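Local coordinates for dihydrodipicolinate synthase family protein (Sinorhizobium meliloti, PDB 4DNH), which is of unknown function but has a TIM-barrel fold and is probably an enzyme related to dihydrodipicolinate synthases, at residues E262-D267 with S272-G277. Residues are numbered along the deposited sequence; the frame is centred on the assembly and turned at random.
Sequences ELIAGD and SDALLG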
loop_
_atom_site.group_PDB
_atom_site.type_symbol
_atom_site.label_atom_id
_atom_site.label_comp_id
_atom_site.label_asym_id
_atom_site.label_seq_id
_atom_site.Cartn_x
_atom_site.Cartn_y
_atom_site.Cartn_z
ATOM N N GLU A 262 -14.504 -7.605 3.732
ATOM C CA GLU A 262 -15.422 -7.510 4.866
ATOM C C GLU A 262 -15.554 -6.082 5.381
ATOM O O GLU A 262 -16.668 -5.622 5.674
ATOM C CB GLU A 262 -14.982 -8.434 6.016
ATOM C CG GLU A 262 -15.949 -8.440 7.197
ATOM C CD GLU A 262 -15.404 -9.114 8.454
ATOM O OE1 GLU A 262 -14.566 -10.038 8.331
ATOM O OE2 GLU A 262 -15.832 -8.730 9.577
ATOM N N LEU A 263 -14.420 -5.394 5.498
ATOM C CA LEU A 263 -14.385 -4.044 6.058
ATOM C C LEU A 263 -14.934 -2.979 5.114
ATOM O O LEU A 263 -15.678 -2.092 5.555
ATOM C CB LEU A 263 -12.970 -3.686 6.516
ATOM C CG LEU A 263 -12.332 -4.609 7.564
ATOM C CD1 LEU A 263 -10.824 -4.426 7.601
ATOM C CD2 LEU A 263 -12.943 -4.353 8.926
ATOM N N ILE A 264 -14.576 -3.066 3.823
ATOM C CA ILE A 264 -15.068 -2.124 2.802
ATOM C C ILE A 264 -16.602 -2.190 2.667
ATOM O O ILE A 264 -17.269 -1.158 2.690
ATOM C CB ILE A 264 -14.327 -2.286 1.460
ATOM C CG1 ILE A 264 -12.840 -1.949 1.644
ATOM C CG2 ILE A 264 -14.892 -1.362 0.393
ATOM C CD1 ILE A 264 -11.935 -2.338 0.485
ATOM N N ALA A 265 -17.152 -3.402 2.574
ATOM C CA ALA A 265 -18.609 -3.610 2.567
ATOM C C ALA A 265 -19.251 -3.114 3.869
ATOM O O ALA A 265 -20.350 -2.572 3.859
ATOM C CB ALA A 265 -18.948 -5.079 2.331
ATOM N N GLY A 266 -18.555 -3.296 4.986
ATOM C CA GLY A 266 -19.019 -2.789 6.279
ATOM C C GLY A 266 -20.094 -3.611 6.971
ATOM O O GLY A 266 -20.530 -4.652 6.478
ATOM N N ASP A 267 -20.512 -3.128 8.135
ATOM C CA ASP A 267 -21.565 -3.763 8.904
ATOM C C ASP A 267 -22.792 -2.867 9.015
ATOM O O ASP A 267 -22.921 -1.876 8.291
ATOM C CB ASP A 267 -21.058 -4.184 10.296
ATOM C CG ASP A 267 -20.045 -3.202 10.898
ATOM O OD1 ASP A 267 -20.242 -1.964 10.807
ATOM O OD2 ASP A 267 -19.050 -3.692 11.489
ATOM N N SER A 272 -15.801 0.929 5.929
ATOM C CA SER A 272 -14.578 1.706 5.742
ATOM C C SER A 272 -14.209 1.884 4.276
ATOM O O SER A 272 -14.609 1.090 3.417
ATOM C CB SER A 272 -13.386 1.199 6.582
ATOM O OG SER A 272 -13.392 -0.196 6.778
ATOM N N ASP A 273 -13.470 2.963 4.012
ATOM C CA ASP A 273 -12.876 3.231 2.711
ATOM C C ASP A 273 -11.568 2.433 2.562
ATOM O O ASP A 273 -11.346 1.475 3.301
ATOM C CB ASP A 273 -12.684 4.740 2.539
ATOM C CG ASP A 273 -14.010 5.478 2.364
ATOM O OD1 ASP A 273 -14.701 5.217 1.352
ATOM O OD2 ASP A 273 -14.360 6.314 3.234
ATOM N N ALA A 274 -10.711 2.792 1.613
ATOM C CA ALA A 274 -9.589 1.918 1.283
ATOM C C ALA A 274 -8.324 2.635 0.861
ATOM O O ALA A 274 -8.350 3.556 0.059
ATOM C CB ALA A 274 -9.995 0.919 0.214
ATOM N N LEU A 275 -7.212 2.190 1.421
ATOM C CA LEU A 275 -5.889 2.641 1.032
ATOM C C LEU A 275 -4.996 1.417 1.247
ATOM O O LEU A 275 -4.454 1.177 2.340
ATOM C CB LEU A 275 -5.468 3.837 1.884
ATOM C CG LEU A 275 -4.325 4.724 1.393
ATOM C CD1 LEU A 275 -4.246 5.921 2.327
ATOM C CD2 LEU A 275 -2.997 3.964 1.356
ATOM N N LEU A 276 -4.873 0.639 0.180
ATOM C CA LEU A 276 -4.371 -0.723 0.258
ATOM C C LEU A 276 -3.260 -1.000 -0.739
ATOM O O LEU A 276 -3.365 -0.649 -1.920
ATOM C CB LEU A 276 -5.521 -1.697 -0.023
ATOM C CG LEU A 276 -6.588 -1.849 1.056
ATOM C CD1 LEU A 276 -7.851 -2.450 0.454
ATOM C CD2 LEU A 276 -6.073 -2.709 2.195
ATOM N N GLY A 277 -2.207 -1.666 -0.267
ATOM C CA GLY A 277 -1.187 -2.222 -1.154
ATOM C C GLY A 277 -1.739 -3.358 -2.011
ATOM O O GLY A 277 -1.267 -3.566 -3.120
#
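Ile264 lays its CD1 methyl over the CB of Ala274, 3.8 Å away, and meets the CD1 of Leu276 tip to tip at 4.1 Å. Its CG1 branch stands beside the backbone N (chi1 -63°) and the chain runs on extended, which carries CD1 from the helix to Ala274 and Leu276, both of which project toward the helix segment. The short side chain of Ala274 is consistent with the close approach of Ile264 CD1, while the longer Leu276 reaches out to meet it. The segments belong to the last beta-alpha-beta unit of the closed eight-stranded parallel TIM barrel, in which helix 260-265 packs against strand 273-276 and Phe279 touches both Ile264 and Ala274. Cut back to an alanine, Ile264 would be likely to lose the CD1 contacts to Ala274 and Leu276 and open a gap between helix and strand. The N of Ser272 donates to the O of Leu263 at 3.0 Å. The CA of Ile264 makes a CA-H...O contact with the O of Ser272 at 3.3 Å. The small hydroxyl of Ser272 lies with OG 3.2 Å from the O of Leu263, next to the leucine CB, and is hydrogen-bonded to Glu239 and Arg243; Arg243 also bonds the O of Leu263.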